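Local structure of probable leucine/isoleucine/valine-binding protein (Rhodopirellula baltica, 4KV7) at residues A[161-166]-A[191-196]. The protein probably binds leucine, isoleucine, valine or a related small ligand, as a periplasmic-type binding protein of the leucine-binding family. The protein carries 1 engineered substitution. Sequence-based numbering, arbitrary orientation.
Sequences FFTQND and LPHGRY
The two strands of a beta-alpha-beta unit, 159-164 and 193-196, lie parallel and in register here, F161 beside H193 and Q164 beside Y196. A backbone ladder joins them, from F161 N to P192 O through G194 N to F161 O, T163 N to G194 O and Y196 N to T163 O, and N165 N extends it to Y196 O (2.8 Å). On the face carrying T163, H193 and R195, the hydroxyl OG1 of T163 meets H193 NE2 at the edge of the imidazole in a 2.7 Å hydrogen bond. The R195 chain bends at chi2 and chi3 (-83° and -42°), which lays its guanidinium between N165 OD1, 3.3 Å above one face, and H193 CE1 on the opposite face. Its NH2 donates to Q164 O (3.0 Å), tilted out of the carbonyl plane, and forms a salt bridge with D170. A methionine in place of R195 would probably cost D170 this salt bridge and Q164 O this donor. On the face carrying F162, Q164 and Y196, the two rings run nearly parallel (22°) but slid apart, CZ of F162 3.4 Å from Y196 CD1. Q164 CA sits over one face of the tyrosine ring, and the amide, turned almost perpendicular to it, gives NE2 to D166 OD2 (2.7 Å). Y196 OH is held chiefly by the backbone N of T225 and gives only a weak bond to Q164 OE1. Helix 167-183, N-capped by D166, links the two strands and packs on the face carrying F161 and H193, where F173 stacks on the H193 ring and meets the F161 ring edge-to-face; strand 193-196 edges the sheet, while 219-223 pairs with 159-164 on its other side.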
ATOM      1  N   PHE A 161       1.625  15.122  13.222  1.00 10.15           N
ATOM      2  CA  PHE A 161       2.088  13.967  12.460  1.00  9.34           C
ATOM      3  C   PHE A 161       2.961  13.078  13.324  1.00  9.41           C
ATOM      4  O   PHE A 161       3.783  13.568  14.096  1.00 10.27           O
ATOM      5  CB  PHE A 161       2.870  14.430  11.235  1.00 10.29           C
ATOM      6  CG  PHE A 161       2.027  15.197  10.271  1.00  9.63           C
ATOM      7  CD1 PHE A 161       1.769  16.549  10.455  1.00 10.37           C
ATOM      8  CD2 PHE A 161       1.438  14.546   9.207  1.00 10.78           C
ATOM      9  CE1 PHE A 161       0.946  17.240   9.581  1.00 10.99           C
ATOM     10  CE2 PHE A 161       0.608  15.232   8.333  1.00 10.85           C
ATOM     11  CZ  PHE A 161       0.366  16.577   8.524  1.00 11.64           C
ATOM     12  N   PHE A 162       2.776  11.768  13.172  1.00  8.95           N
ATOM     13  CA  PHE A 162       3.624  10.760  13.806  1.00  8.98           C
ATOM     14  C   PHE A 162       4.130   9.891  12.678  1.00  9.03           C
ATOM     15  O   PHE A 162       3.337   9.198  12.035  1.00  9.10           O
ATOM     16  CB  PHE A 162       2.823   9.918  14.791  1.00  9.91           C
ATOM     17  CG  PHE A 162       3.621   8.809  15.408  1.00 10.33           C
ATOM     18  CD1 PHE A 162       4.587   9.075  16.369  1.00 12.04           C
ATOM     19  CD2 PHE A 162       3.422   7.490  15.010  1.00 10.94           C
ATOM     20  CE1 PHE A 162       5.333   8.040  16.923  1.00 13.53           C
ATOM     21  CE2 PHE A 162       4.160   6.461  15.557  1.00 11.70           C
ATOM     22  CZ  PHE A 162       5.116   6.739  16.516  1.00 13.55           C
ATOM     23  N   THR A 163       5.427   9.970  12.385  1.00  8.64           N
ATOM     24  CA  THR A 163       5.919   9.341  11.162  1.00  8.36           C
ATOM     25  C   THR A 163       7.216   8.581  11.345  1.00  8.70           C
ATOM     26  O   THR A 163       8.032   8.890  12.209  1.00  9.97           O
ATOM     27  CB  THR A 163       6.123  10.354   9.994  1.00  9.75           C
ATOM     28  OG1 THR A 163       7.366  11.040  10.140  1.00 11.49           O
ATOM     29  CG2 THR A 163       4.979  11.357   9.897  1.00 10.31           C
ATOM     30  N   GLN A 164       7.420   7.609  10.473  1.00  8.47           N
ATOM     31  CA  GLN A 164       8.644   6.832  10.454  1.00  8.42           C
ATOM     32  C   GLN A 164       9.789   7.730  10.007  1.00  8.18           C
ATOM     33  O   GLN A 164       9.627   8.540   9.084  1.00  9.52           O
ATOM     34  CB  GLN A 164       8.459   5.673   9.488  1.00  8.44           C
ATOM     35  CG  GLN A 164       9.481   4.571   9.595  1.00  8.74           C
ATOM     36  CD  GLN A 164       8.974   3.357   8.877  1.00  8.00           C
ATOM     37  OE1 GLN A 164       8.074   2.678   9.374  1.00  9.29           O
ATOM     38  NE2 GLN A 164       9.490   3.104   7.675  1.00  9.28           N
ATOM     39  N   ASN A 165      10.935   7.618  10.660  1.00  9.46           N
ATOM     40  CA  ASN A 165      12.029   8.553  10.444  1.00 10.78           C
ATOM     41  C   ASN A 165      12.902   8.139   9.266  1.00 10.46           C
ATOM     42  O   ASN A 165      14.067   7.781   9.431  1.00 10.99           O
ATOM     43  CB  ASN A 165      12.853   8.696  11.721  1.00 11.19           C
ATOM     44  CG  ASN A 165      13.526  10.039  11.828  1.00 11.55           C
ATOM     45  OD1 ASN A 165      13.320  10.922  10.996  1.00 12.67           O
ATOM     46  ND2 ASN A 165      14.333  10.210  12.868  1.00 14.58           N
ATOM     47  N   ASP A 166      12.309   8.185   8.076  1.00 10.39           N
ATOM     48  CA  ASP A 166      12.965   7.770   6.842  1.00  9.49           C
ATOM     49  C   ASP A 166      12.173   8.319   5.669  1.00  9.95           C
ATOM     50  O   ASP A 166      11.297   9.178   5.849  1.00  9.88           O
ATOM     51  CB  ASP A 166      13.128   6.235   6.754  1.00 10.49           C
ATOM     52  CG  ASP A 166      11.806   5.484   6.714  1.00  9.74           C
ATOM     53  OD1 ASP A 166      10.742   6.114   6.537  1.00 10.01           O
ATOM     54  OD2 ASP A 166      11.841   4.233   6.829  1.00 11.15           O
ATOM     55  N   LEU A 191       4.986  22.589  12.303  1.00 15.34           N
ATOM     56  CA  LEU A 191       4.094  21.435  12.394  1.00 14.19           C
ATOM     57  C   LEU A 191       4.496  20.486  13.521  1.00 13.98           C
ATOM     58  O   LEU A 191       5.684  20.222  13.725  1.00 15.22           O
ATOM     59  CB  LEU A 191       4.072  20.660  11.075  1.00 13.43           C
ATOM     60  CG  LEU A 191       3.170  21.180   9.953  1.00 15.39           C
ATOM     61  CD1 LEU A 191       3.568  22.567   9.476  1.00 17.06           C
ATOM     62  CD2 LEU A 191       3.189  20.203   8.787  1.00 16.08           C
ATOM     63  N   PRO A 192       3.510  19.951  14.256  1.00 13.38           N
ATOM     64  CA  PRO A 192       3.845  18.908  15.235  1.00 13.88           C
ATOM     65  C   PRO A 192       4.292  17.670  14.478  1.00 12.87           C
ATOM     66  O   PRO A 192       3.587  17.222  13.583  1.00 12.84           O
ATOM     67  CB  PRO A 192       2.510  18.630  15.939  1.00 15.56           C
ATOM     68  CG  PRO A 192       1.542  19.683  15.426  1.00 14.99           C
ATOM     69  CD  PRO A 192       2.060  20.133  14.109  1.00 15.66           C
ATOM     70  N   HIS A 193       5.453  17.130  14.827  1.00 12.62           N
ATOM     71  CA  HIS A 193       6.011  16.023  14.073  1.00 12.87           C
ATOM     72  C   HIS A 193       6.876  15.122  14.950  1.00 14.52           C
ATOM     73  O   HIS A 193       8.056  15.399  15.168  1.00 19.08           O
ATOM     74  CB  HIS A 193       6.829  16.551  12.897  1.00 12.69           C
ATOM     75  CG  HIS A 193       7.156  15.508  11.875  1.00 11.94           C
ATOM     76  ND1 HIS A 193       8.026  15.734  10.831  1.00 12.69           N
ATOM     77  CD2 HIS A 193       6.709  14.237  11.717  1.00 11.42           C
ATOM     78  CE1 HIS A 193       8.110  14.648  10.081  1.00 13.12           C
ATOM     79  NE2 HIS A 193       7.313  13.727  10.593  1.00 11.96           N
ATOM     80  N   GLY A 194       6.272  14.059  15.467  1.00 11.51           N
ATOM     81  CA  GLY A 194       6.992  13.057  16.235  1.00 11.60           C
ATOM     82  C   GLY A 194       7.432  11.938  15.318  1.00 11.30           C
ATOM     83  O   GLY A 194       6.694  11.581  14.400  1.00 11.38           O
ATOM     84  N   ARG A 195       8.626  11.389  15.557  1.00 10.86           N
ATOM     85  CA  ARG A 195       9.176  10.351  14.680  1.00 10.82           C
ATOM     86  C   ARG A 195       9.575   9.102  15.448  1.00 10.68           C
ATOM     87  O   ARG A 195       9.792   9.148  16.654  1.00 12.84           O
ATOM     88  CB  ARG A 195      10.432  10.810  13.917  1.00 13.83           C
ATOM     89  CG  ARG A 195      10.626  12.259  13.569  1.00 19.01           C
ATOM     90  CD  ARG A 195       9.910  12.712  12.324  1.00 16.79           C
ATOM     91  NE  ARG A 195       9.876  11.883  11.108  1.00 12.86           N
ATOM     92  CZ  ARG A 195      10.463  12.219   9.958  1.00 12.38           C
ATOM     93  NH1 ARG A 195      11.222  13.304   9.876  1.00 14.65           N
ATOM     94  NH2 ARG A 195      10.280  11.479   8.871  1.00 12.40           N
ATOM     95  N   TYR A 196       9.703   7.993  14.730  1.00 10.09           N
ATOM     96  CA  TYR A 196      10.248   6.771  15.303  1.00  9.66           C
ATOM     97  C   TYR A 196      11.091   6.062  14.248  1.00  9.42           C
ATOM     98  O   TYR A 196      10.864   6.221  13.052  1.00  9.87           O
ATOM     99  CB  TYR A 196       9.122   5.843  15.791  1.00 11.57           C
ATOM    100  CG  TYR A 196       8.399   5.191  14.645  1.00 10.37           C
ATOM    101  CD1 TYR A 196       7.316   5.810  14.038  1.00 10.31           C
ATOM    102  CD2 TYR A 196       8.826   3.968  14.139  1.00 10.76           C
ATOM    103  CE1 TYR A 196       6.673   5.232  12.957  1.00 10.18           C
ATOM    104  CE2 TYR A 196       8.203   3.385  13.049  1.00  9.78           C
ATOM    105  CZ  TYR A 196       7.120   4.020  12.462  1.00  8.97           C
ATOM    106  OH  TYR A 196       6.486   3.426  11.390  1.00 10.01           O
TER